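Local atomic coordinates of hypothetical protein PH1566 (Pyrococcus horikoshii, PDB entry 2E3U), a protein that probably binds RNA and acts as a Dim2p-type factor in the processing of pre-ribosomal RNA. Residues 37-41 against 97-102; 102-108 against 161-165; 118-122 against 178-182. All blocks are in the same frame, centred on the assembly; numbering follows the deposited sequence.

Interaction 1 of 3, residues 37-41 against 97-102; sequences YVKIP and VLAIGR
Ile40 and Gly101 bring the two backbones to 4.8 Å between their CA atoms, just past the end of strand 35-39, beside the last turn of helix 87-101. No hydrogen bond crosses the contact. Glycine makes this closeness possible: Ile40 CB rests 3.8 Å from Gly101 CA, and a side chain at that glycine would run into Ile40 CG2. That same methyl reaches on to Val97. It sits 3.6 Å from Val97 O and also touches Val97 CG1, with the two side chains crossing at about a right angle. Val97 CG1 stands anti to the backbone N (chi1 174°). There it touches both Ile40 CG2 and Val38 CG2, the latter 3.7 Å away. Val38 turns its other branch to the next residue of the helix, and Leu98 CD2 lies 3.8 Å from Val38 CB and equally near CG1. This is the seam between an edge strand and the third helix of a type I KH fold, in which the order strand-helix-helix-strand-strand-helix lays helices on a three-stranded antiparallel sheet. Val76 of the central strand touches both Val38 and Val97, and Leu48 of helix 42-49 touches Ile40 and Val97. Next in the chain, Pro41 leans its ring on the helix end. Its CD lies 3.3 Å from Gly101 O. The Arg102 side chain curls round and brings NH2 obliquely to within 3.4 Å of Pro41 CG, while NH1 is hydrogen-bonded to Thr168 OG1.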
loop_
_atom_site.group_PDB
_atom_site.type_symbol
_atom_site.label_atom_id
_atom_site.label_comp_id
_atom_site.label_asym_id
_atom_site.label_seq_id
_atom_site.Cartn_x
_atom_site.Cartn_y
_atom_site.Cartn_z
ATOM N N TYR A 37 7.877 5.674 -13.563
ATOM C CA TYR A 37 8.818 6.365 -12.690
ATOM C C TYR A 37 8.106 6.719 -11.405
ATOM O O TYR A 37 7.053 7.343 -11.453
ATOM C CB TYR A 37 9.334 7.640 -13.365
ATOM C CG TYR A 37 9.907 8.673 -12.422
ATOM C CD1 TYR A 37 9.079 9.600 -11.780
ATOM C CD2 TYR A 37 11.273 8.747 -12.199
ATOM C CE1 TYR A 37 9.599 10.577 -10.919
ATOM C CE2 TYR A 37 11.825 9.734 -11.357
ATOM C CZ TYR A 37 10.981 10.641 -10.719
ATOM O OH TYR A 37 11.506 11.589 -9.874
ATOM N N VAL A 38 8.678 6.351 -10.265
ATOM C CA VAL A 38 8.108 6.821 -8.978
ATOM C C VAL A 38 9.156 7.339 -7.999
ATOM O O VAL A 38 10.339 7.317 -8.279
ATOM C CB VAL A 38 7.189 5.742 -8.272
ATOM C CG1 VAL A 38 6.011 5.363 -9.157
ATOM C CG2 VAL A 38 7.970 4.514 -7.831
ATOM N N LYS A 39 8.711 7.790 -6.837
ATOM C CA LYS A 39 9.626 8.228 -5.799
ATOM C C LYS A 39 9.071 7.727 -4.488
ATOM O O LYS A 39 7.899 7.962 -4.200
ATOM C CB LYS A 39 9.709 9.769 -5.805
ATOM C CG LYS A 39 10.922 10.379 -5.106
ATOM C CD LYS A 39 11.427 11.595 -5.898
ATOM C CE LYS A 39 12.554 12.319 -5.172
ATOM N NZ LYS A 39 12.839 13.716 -5.695
ATOM N N ILE A 40 9.905 7.022 -3.713
ATOM C CA ILE A 40 9.547 6.509 -2.383
ATOM C C ILE A 40 10.436 7.212 -1.342
ATOM O O ILE A 40 11.464 7.770 -1.705
ATOM C CB ILE A 40 9.642 4.939 -2.293
ATOM C CG1 ILE A 40 11.115 4.438 -2.311
ATOM C CG2 ILE A 40 8.802 4.288 -3.406
ATOM C CD1 ILE A 40 11.265 2.931 -1.845
ATOM N N PRO A 41 10.024 7.223 -0.055
ATOM C CA PRO A 41 10.854 7.878 0.973
ATOM C C PRO A 41 12.203 7.219 1.102
ATOM O O PRO A 41 12.295 6.002 0.958
ATOM C CB PRO A 41 10.067 7.658 2.291
ATOM C CG PRO A 41 8.715 7.207 1.904
ATOM C CD PRO A 41 8.780 6.650 0.504
ATOM N N VAL A 97 6.268 -1.440 -5.491
ATOM C CA VAL A 97 7.212 -0.387 -5.085
ATOM C C VAL A 97 6.566 0.741 -4.265
ATOM O O VAL A 97 7.076 1.114 -3.172
ATOM C CB VAL A 97 7.906 0.252 -6.322
ATOM C CG1 VAL A 97 8.771 1.445 -5.924
ATOM C CG2 VAL A 97 8.730 -0.817 -7.063
ATOM N N LEU A 98 5.492 1.313 -4.817
ATOM C CA LEU A 98 4.694 2.338 -4.099
ATOM C C LEU A 98 4.115 1.869 -2.754
ATOM O O LEU A 98 4.106 2.637 -1.797
ATOM C CB LEU A 98 3.523 2.832 -4.965
ATOM C CG LEU A 98 3.875 3.696 -6.157
ATOM C CD1 LEU A 98 2.587 3.934 -6.933
ATOM C CD2 LEU A 98 4.513 5.040 -5.628
ATOM N N ALA A 99 3.601 0.628 -2.723
ATOM C CA ALA A 99 3.064 0.010 -1.512
ATOM C C ALA A 99 4.160 -0.146 -0.418
ATOM O O ALA A 99 3.940 0.215 0.729
ATOM C CB ALA A 99 2.423 -1.359 -1.845
ATOM N N ILE A 100 5.321 -0.698 -0.790
ATOM C CA ILE A 100 6.493 -0.734 0.097
ATOM C C ILE A 100 6.890 0.689 0.579
ATOM O O ILE A 100 7.112 0.923 1.757
ATOM C CB ILE A 100 7.694 -1.453 -0.598
ATOM C CG1 ILE A 100 7.299 -2.903 -0.928
ATOM C CG2 ILE A 100 8.990 -1.413 0.304
ATOM C CD1 ILE A 100 8.318 -3.636 -1.848
ATOM N N GLY A 101 6.965 1.630 -0.339
ATOM C CA GLY A 101 7.252 2.996 -0.002
ATOM C C GLY A 101 6.290 3.614 0.968
ATOM O O GLY A 101 6.707 4.455 1.778
ATOM N N ARG A 102 5.016 3.219 0.903
ATOM C CA ARG A 102 3.992 3.724 1.821
ATOM C C ARG A 102 3.799 2.853 3.085
ATOM O O ARG A 102 2.726 2.840 3.731
ATOM C CB ARG A 102 2.674 3.900 1.056
ATOM C CG ARG A 102 2.704 5.034 0.048
ATOM C CD ARG A 102 2.678 6.378 0.783
ATOM N NE ARG A 102 3.988 6.960 1.013
ATOM C CZ ARG A 102 4.307 7.736 2.050
ATOM N NH1 ARG A 102 3.432 7.996 3.023
ATOM N NH2 ARG A 102 5.532 8.230 2.133
#

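Interaction 2 of 3, residues 102-108 against 161-165; sequences RGFSPER and SVSVY
A Schellman motif closes helix 87-101 and sets Arg102 and Gly103 against Ser163 and Tyr165 of strand 161-165. Gly103 is its C-prime residue, with positive phi. A side chain there would strike both Ser163 OG and Tyr165 CB. The turn presents Arg102 O to the strand, and Ser163 OG donates to it at 2.8 Å, tilted 18° from the carbonyl plane. A chi1 of 172° swings the Ser163 hydroxyl opposite the backbone N and onto this carbonyl. Water 1 donates to the same oxygen and to Ser163 O. Gly103 CA sits over one face of the Tyr165 ring, 4.2 Å from its centroid, in a CH-pi contact. The Arg102 guanidinium and the Tyr165 ring are steeply inclined to each other, and Tyr165 CD1 lies over a guanidinium face. Thr168, the partner of Arg102 NH1, also bonds Tyr165 O. The strand is an edge of the antiparallel sheet of the second KH domain, so the residues after helix 87-101 dock directly onto that sheet. Phe104 stands edge-on to the strand backbone, with Ser163 CB over its face, 3.5 Å from the ring centroid and almost on the normal; Val162 N and Ser161 O meet its edge. Arg108 NH1 donates to Val162 O at 3.0 Å, coming from above the carbonyl plane. Arg108 NH2 forms a salt bridge with Glu155, whose OE2 also accepts from Val162 N. Phe104 CE2 sits over one face of the Arg108 guanidinium, toward its rim. Ser161 OG is hydrogen-bonded to Arg111 NH2, and water 2 links it to Arg108 O.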
loop_
_atom_site.group_PDB
_atom_site.type_symbol
_atom_site.label_atom_id
_atom_site.label_comp_id
_atom_site.label_asym_id
_atom_site.label_seq_id
_atom_site.Cartn_x
_atom_site.Cartn_y
_atom_site.Cartn_z
ATOM N N ARG A 102 5.016 3.219 0.903
ATOM C CA ARG A 102 3.992 3.724 1.821
ATOM C C ARG A 102 3.799 2.853 3.085
ATOM O O ARG A 102 2.726 2.840 3.731
ATOM C CB ARG A 102 2.674 3.900 1.056
ATOM C CG ARG A 102 2.704 5.034 0.048
ATOM C CD ARG A 102 2.678 6.378 0.783
ATOM N NE ARG A 102 3.988 6.960 1.013
ATOM C CZ ARG A 102 4.307 7.736 2.050
ATOM N NH1 ARG A 102 3.432 7.996 3.023
ATOM N NH2 ARG A 102 5.532 8.230 2.133
ATOM N N GLY A 103 4.813 2.060 3.389
ATOM C CA GLY A 103 4.829 1.355 4.653
ATOM C C GLY A 103 4.416 -0.100 4.687
ATOM O O GLY A 103 4.514 -0.698 5.754
ATOM N N PHE A 104 3.967 -0.683 3.564
ATOM C CA PHE A 104 3.725 -2.143 3.527
ATOM C C PHE A 104 5.061 -2.898 3.526
ATOM O O PHE A 104 6.000 -2.488 2.835
ATOM C CB PHE A 104 2.898 -2.566 2.278
ATOM C CG PHE A 104 1.408 -2.284 2.390
ATOM C CD1 PHE A 104 0.817 -1.265 1.641
ATOM C CD2 PHE A 104 0.600 -3.034 3.233
ATOM C CE1 PHE A 104 -0.563 -1.008 1.704
ATOM C CE2 PHE A 104 -0.762 -2.775 3.346
ATOM C CZ PHE A 104 -1.358 -1.751 2.577
ATOM N N SER A 105 5.148 -4.009 4.257
ATOM C CA SER A 105 6.269 -4.932 4.068
ATOM C C SER A 105 6.180 -5.448 2.659
ATOM O O SER A 105 5.094 -5.387 2.058
ATOM C CB SER A 105 6.233 -6.116 5.057
ATOM O OG SER A 105 5.255 -7.089 4.663
ATOM N N PRO A 106 7.311 -5.939 2.097
ATOM C CA PRO A 106 7.318 -6.584 0.786
ATOM C C PRO A 106 6.382 -7.786 0.646
ATOM O O PRO A 106 5.700 -7.909 -0.401
ATOM C CB PRO A 106 8.771 -7.003 0.628
ATOM C CG PRO A 106 9.522 -5.928 1.406
ATOM C CD PRO A 106 8.684 -5.817 2.636
ATOM N N GLU A 107 6.350 -8.655 1.669
ATOM C CA GLU A 107 5.432 -9.810 1.712
ATOM C C GLU A 107 3.971 -9.390 1.535
ATOM O O GLU A 107 3.211 -10.061 0.843
ATOM C CB GLU A 107 5.575 -10.604 3.029
ATOM C CG GLU A 107 7.018 -11.138 3.313
ATOM C CD GLU A 107 7.352 -12.440 2.570
ATOM O OE1 GLU A 107 7.016 -12.524 1.359
ATOM O OE2 GLU A 107 7.961 -13.372 3.191
ATOM N N ARG A 108 3.595 -8.299 2.201
ATOM C CA ARG A 108 2.247 -7.712 2.159
ATOM C C ARG A 108 1.960 -6.977 0.855
ATOM O O ARG A 108 0.886 -7.175 0.292
ATOM C CB ARG A 108 2.006 -6.813 3.374
ATOM C CG ARG A 108 1.918 -7.646 4.717
ATOM C CD ARG A 108 0.723 -7.232 5.569
ATOM N NE ARG A 108 0.669 -5.788 5.896
ATOM C CZ ARG A 108 -0.449 -5.156 6.273
ATOM N NH1 ARG A 108 -0.429 -3.854 6.586
ATOM N NH2 ARG A 108 -1.594 -5.826 6.354
ATOM N N SER A 161 -5.881 -4.994 2.876
ATOM C CA SER A 161 -4.693 -4.764 3.683
ATOM C C SER A 161 -4.551 -3.251 3.825
ATOM O O SER A 161 -4.820 -2.518 2.875
ATOM C CB SER A 161 -3.462 -5.334 2.980
ATOM O OG SER A 161 -3.504 -6.745 2.822
ATOM N N VAL A 162 -4.091 -2.795 4.987
ATOM C CA VAL A 162 -4.051 -1.354 5.320
ATOM C C VAL A 162 -2.730 -0.957 5.946
ATOM O O VAL A 162 -2.298 -1.574 6.881
ATOM C CB VAL A 162 -5.154 -0.965 6.328
ATOM C CG1 VAL A 162 -4.978 0.509 6.783
ATOM C CG2 VAL A 162 -6.571 -1.219 5.712
ATOM N N SER A 163 -2.111 0.094 5.427
ATOM C CA SER A 163 -0.853 0.599 5.974
ATOM C C SER A 163 -0.982 2.105 6.296
ATOM O O SER A 163 -1.265 2.926 5.413
ATOM C CB SER A 163 0.281 0.371 4.956
ATOM O OG SER A 163 1.453 1.006 5.393
ATOM N N VAL A 164 -0.828 2.438 7.573
ATOM C CA VAL A 164 -0.842 3.813 8.027
ATOM C C VAL A 164 0.625 4.215 8.238
ATOM O O VAL A 164 1.355 3.613 9.011
ATOM C CB VAL A 164 -1.723 3.964 9.293
ATOM C CG1 VAL A 164 -1.914 5.435 9.673
ATOM C CG2 VAL A 164 -3.091 3.324 9.055
ATOM N N TYR A 165 1.064 5.223 7.515
ATOM C CA TYR A 165 2.477 5.530 7.450
ATOM C C TYR A 165 2.624 7.009 7.106
ATOM O O TYR A 165 2.127 7.464 6.082
ATOM C CB TYR A 165 3.187 4.629 6.404
ATOM C CG TYR A 165 4.685 4.801 6.378
ATOM C CD1 TYR A 165 5.288 5.652 5.454
ATOM C CD2 TYR A 165 5.503 4.152 7.315
ATOM C CE1 TYR A 165 6.670 5.856 5.450
ATOM C CE2 TYR A 165 6.893 4.333 7.313
ATOM C CZ TYR A 165 7.469 5.190 6.371
ATOM O OH TYR A 165 8.847 5.380 6.338
HETATM O O HOH W 1 0.762 4.332 3.976
HETATM O O HOH W 2 -1.311 -7.575 1.977
#

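Interaction 3 of 3, residues 118-122 against 178-182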
loop_
_atom_site.group_PDB
_atom_site.type_symbol
_atom_site.label_atom_id
_atom_site.label_comp_id
_atom_site.label_asym_id
_atom_site.label_seq_id
_atom_site.Cartn_x
_atom_site.Cartn_y
_atom_site.Cartn_z
ATOM N N TYR A 118 -5.790 -3.990 -6.275
ATOM C CA TYR A 118 -5.351 -2.628 -6.574
ATOM C C TYR A 118 -4.787 -1.985 -5.316
ATOM O O TYR A 118 -5.008 -2.469 -4.201
ATOM C CB TYR A 118 -6.525 -1.772 -7.073
ATOM C CG TYR A 118 -7.162 -2.257 -8.370
ATOM C CD1 TYR A 118 -6.859 -1.659 -9.593
ATOM C CD2 TYR A 118 -8.055 -3.320 -8.366
ATOM C CE1 TYR A 118 -7.444 -2.116 -10.780
ATOM C CE2 TYR A 118 -8.640 -3.785 -9.544
ATOM C CZ TYR A 118 -8.320 -3.189 -10.742
ATOM O OH TYR A 118 -8.932 -3.654 -11.893
ATOM N N LEU A 119 -4.077 -0.889 -5.528
ATOM C CA LEU A 119 -3.460 -0.114 -4.488
ATOM C C LEU A 119 -4.171 1.216 -4.496
ATOM O O LEU A 119 -4.418 1.749 -5.561
ATOM C CB LEU A 119 -1.966 0.102 -4.782
ATOM C CG LEU A 119 -1.243 1.049 -3.854
ATOM C CD1 LEU A 119 -1.252 0.598 -2.364
ATOM C CD2 LEU A 119 0.211 1.287 -4.381
ATOM N N GLU A 120 -4.501 1.736 -3.317
ATOM C CA GLU A 120 -5.039 3.075 -3.195
ATOM C C GLU A 120 -4.312 3.799 -2.072
ATOM O O GLU A 120 -4.298 3.326 -0.953
ATOM C CB GLU A 120 -6.579 3.082 -2.980
ATOM C CG GLU A 120 -7.117 4.451 -2.439
ATOM C CD GLU A 120 -8.494 4.876 -2.945
ATOM O OE1 GLU A 120 -8.798 6.093 -2.885
ATOM O OE2 GLU A 120 -9.299 4.033 -3.396
ATOM N N ILE A 121 -3.700 4.934 -2.387
ATOM C CA ILE A 121 -3.048 5.786 -1.382
ATOM C C ILE A 121 -3.871 7.041 -1.074
ATOM O O ILE A 121 -4.221 7.817 -1.958
ATOM C CB ILE A 121 -1.645 6.279 -1.805
ATOM C CG1 ILE A 121 -0.835 5.214 -2.544
ATOM C CG2 ILE A 121 -0.878 6.856 -0.605
ATOM C CD1 ILE A 121 -0.432 4.078 -1.735
ATOM N N ILE A 122 -4.137 7.239 0.209
ATOM C CA ILE A 122 -4.928 8.356 0.696
ATOM C C ILE A 122 -4.036 9.291 1.510
ATOM O O ILE A 122 -3.361 8.848 2.435
ATOM C CB ILE A 122 -6.095 7.833 1.606
ATOM C CG1 ILE A 122 -7.098 7.004 0.796
ATOM C CG2 ILE A 122 -6.819 8.968 2.280
ATOM C CD1 ILE A 122 -7.587 7.716 -0.491
ATOM N N ILE A 178 -11.417 -2.331 -0.902
ATOM C CA ILE A 178 -10.839 -0.984 -0.743
ATOM C C ILE A 178 -11.892 0.063 -0.319
ATOM O O ILE A 178 -11.672 0.873 0.581
ATOM C CB ILE A 178 -10.130 -0.485 -2.048
ATOM C CG1 ILE A 178 -8.849 -1.289 -2.314
ATOM C CG2 ILE A 178 -9.805 1.018 -1.958
ATOM C CD1 ILE A 178 -8.145 -0.904 -3.625
ATOM N N GLU A 179 -13.025 0.048 -1.015
ATOM C CA GLU A 179 -14.116 0.959 -0.777
ATOM C C GLU A 179 -14.661 0.838 0.661
ATOM O O GLU A 179 -14.938 1.854 1.317
ATOM C CB GLU A 179 -15.213 0.669 -1.819
ATOM C CG GLU A 179 -15.985 1.862 -2.265
ATOM C CD GLU A 179 -16.745 2.511 -1.139
ATOM O OE1 GLU A 179 -16.698 3.765 -1.057
ATOM O OE2 GLU A 179 -17.389 1.769 -0.341
ATOM N N ILE A 180 -14.812 -0.398 1.150
ATOM C CA ILE A 180 -15.217 -0.665 2.532
ATOM C C ILE A 180 -14.193 -0.164 3.588
ATOM O O ILE A 180 -14.586 0.466 4.581
ATOM C CB ILE A 180 -15.492 -2.175 2.752
ATOM C CG1 ILE A 180 -16.693 -2.642 1.926
ATOM C CG2 ILE A 180 -15.730 -2.501 4.277
ATOM C CD1 ILE A 180 -16.812 -4.142 1.844
ATOM N N ALA A 181 -12.901 -0.492 3.400
ATOM C CA ALA A 181 -11.826 -0.053 4.328
ATOM C C ALA A 181 -11.708 1.443 4.249
ATOM O O ALA A 181 -11.666 2.112 5.268
ATOM C CB ALA A 181 -10.451 -0.726 4.014
ATOM N N LYS A 182 -11.667 1.980 3.041
ATOM C CA LYS A 182 -11.654 3.437 2.844
ATOM C C LYS A 182 -12.748 4.156 3.637
ATOM O O LYS A 182 -12.470 5.126 4.353
ATOM C CB LYS A 182 -11.771 3.805 1.341
ATOM C CG LYS A 182 -11.257 5.191 1.016
ATOM C CD LYS A 182 -11.635 5.677 -0.394
ATOM C CE LYS A 182 -11.450 7.198 -0.486
ATOM N NZ LYS A 182 -11.203 7.688 -1.872
#
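Van der Waals contacts join Tyr118 and Ile178 at one end of this strand-helix pair. Ile178 CD1 reaches the strand backbone, 3.6 Å from Tyr118 O, and lies 3.9 Å from Tyr118 CB. The tyrosine ring turns off from the helix. Ile178 CG2 goes to the next inward-facing residue and sits 3.4 Å from Glu120 OE2, so a methyl group lies close beside a carboxylate oxygen. Ile178 also touches Ile171 of the central strand. Further along, Ile122 CD1 lies 3.9 Å from Lys182 CE, set crosswise to the lysine chain. Strand 118-122 and helix 178-182 run nearly parallel, at 22°, with their axes 10.5 Å apart. They belong to the second type I KH domain, whose helix 175-189 packs on the three-stranded sheet.

The polar part is a single salt bridge. Lys182 NZ donates to Glu120 OE1 at 3.1 Å, on the syn side and 32° out of the carboxylate plane. The lysine stretches out straight and spans the gap from the helix. A chi1 of 163° turns Glu120 CG away from the backbone N and carries the carboxylate out from the strand to meet it. Replacing Glu120 by alanine is likely to leave the Lys182 ammonium without this charged mate and Ile178 CG2 without the carboxylate beside it. The isoleucine gives the contact its apolar footing, while the ion pair lies across the partly exposed side of the sheet-helix interface. The nearby lysine charge would be expected to favour the ionised form of Glu120.

Overall arrangement
Interactions 1 and 2 are partly buried; interaction 3 is a surface contact. Interactions 1 and 3 both set the outer first strand of a KH sheet against the third helix of its KH core, on opposite sides of the chain's centre. Interaction 1 is apolar and tightly packed round a glycine; interaction 3 adds a salt bridge to its hydrophobic base. Interaction 2 lies nearest the centre and joins the two halves through hydrogen bonds, waters and CH-pi contacts. It shares Arg102 with interaction 1 and reaches the same sheet as interaction 3. Leu98 of interaction 1 packs on Leu119 of interaction 3, and Arg102 on Ile121.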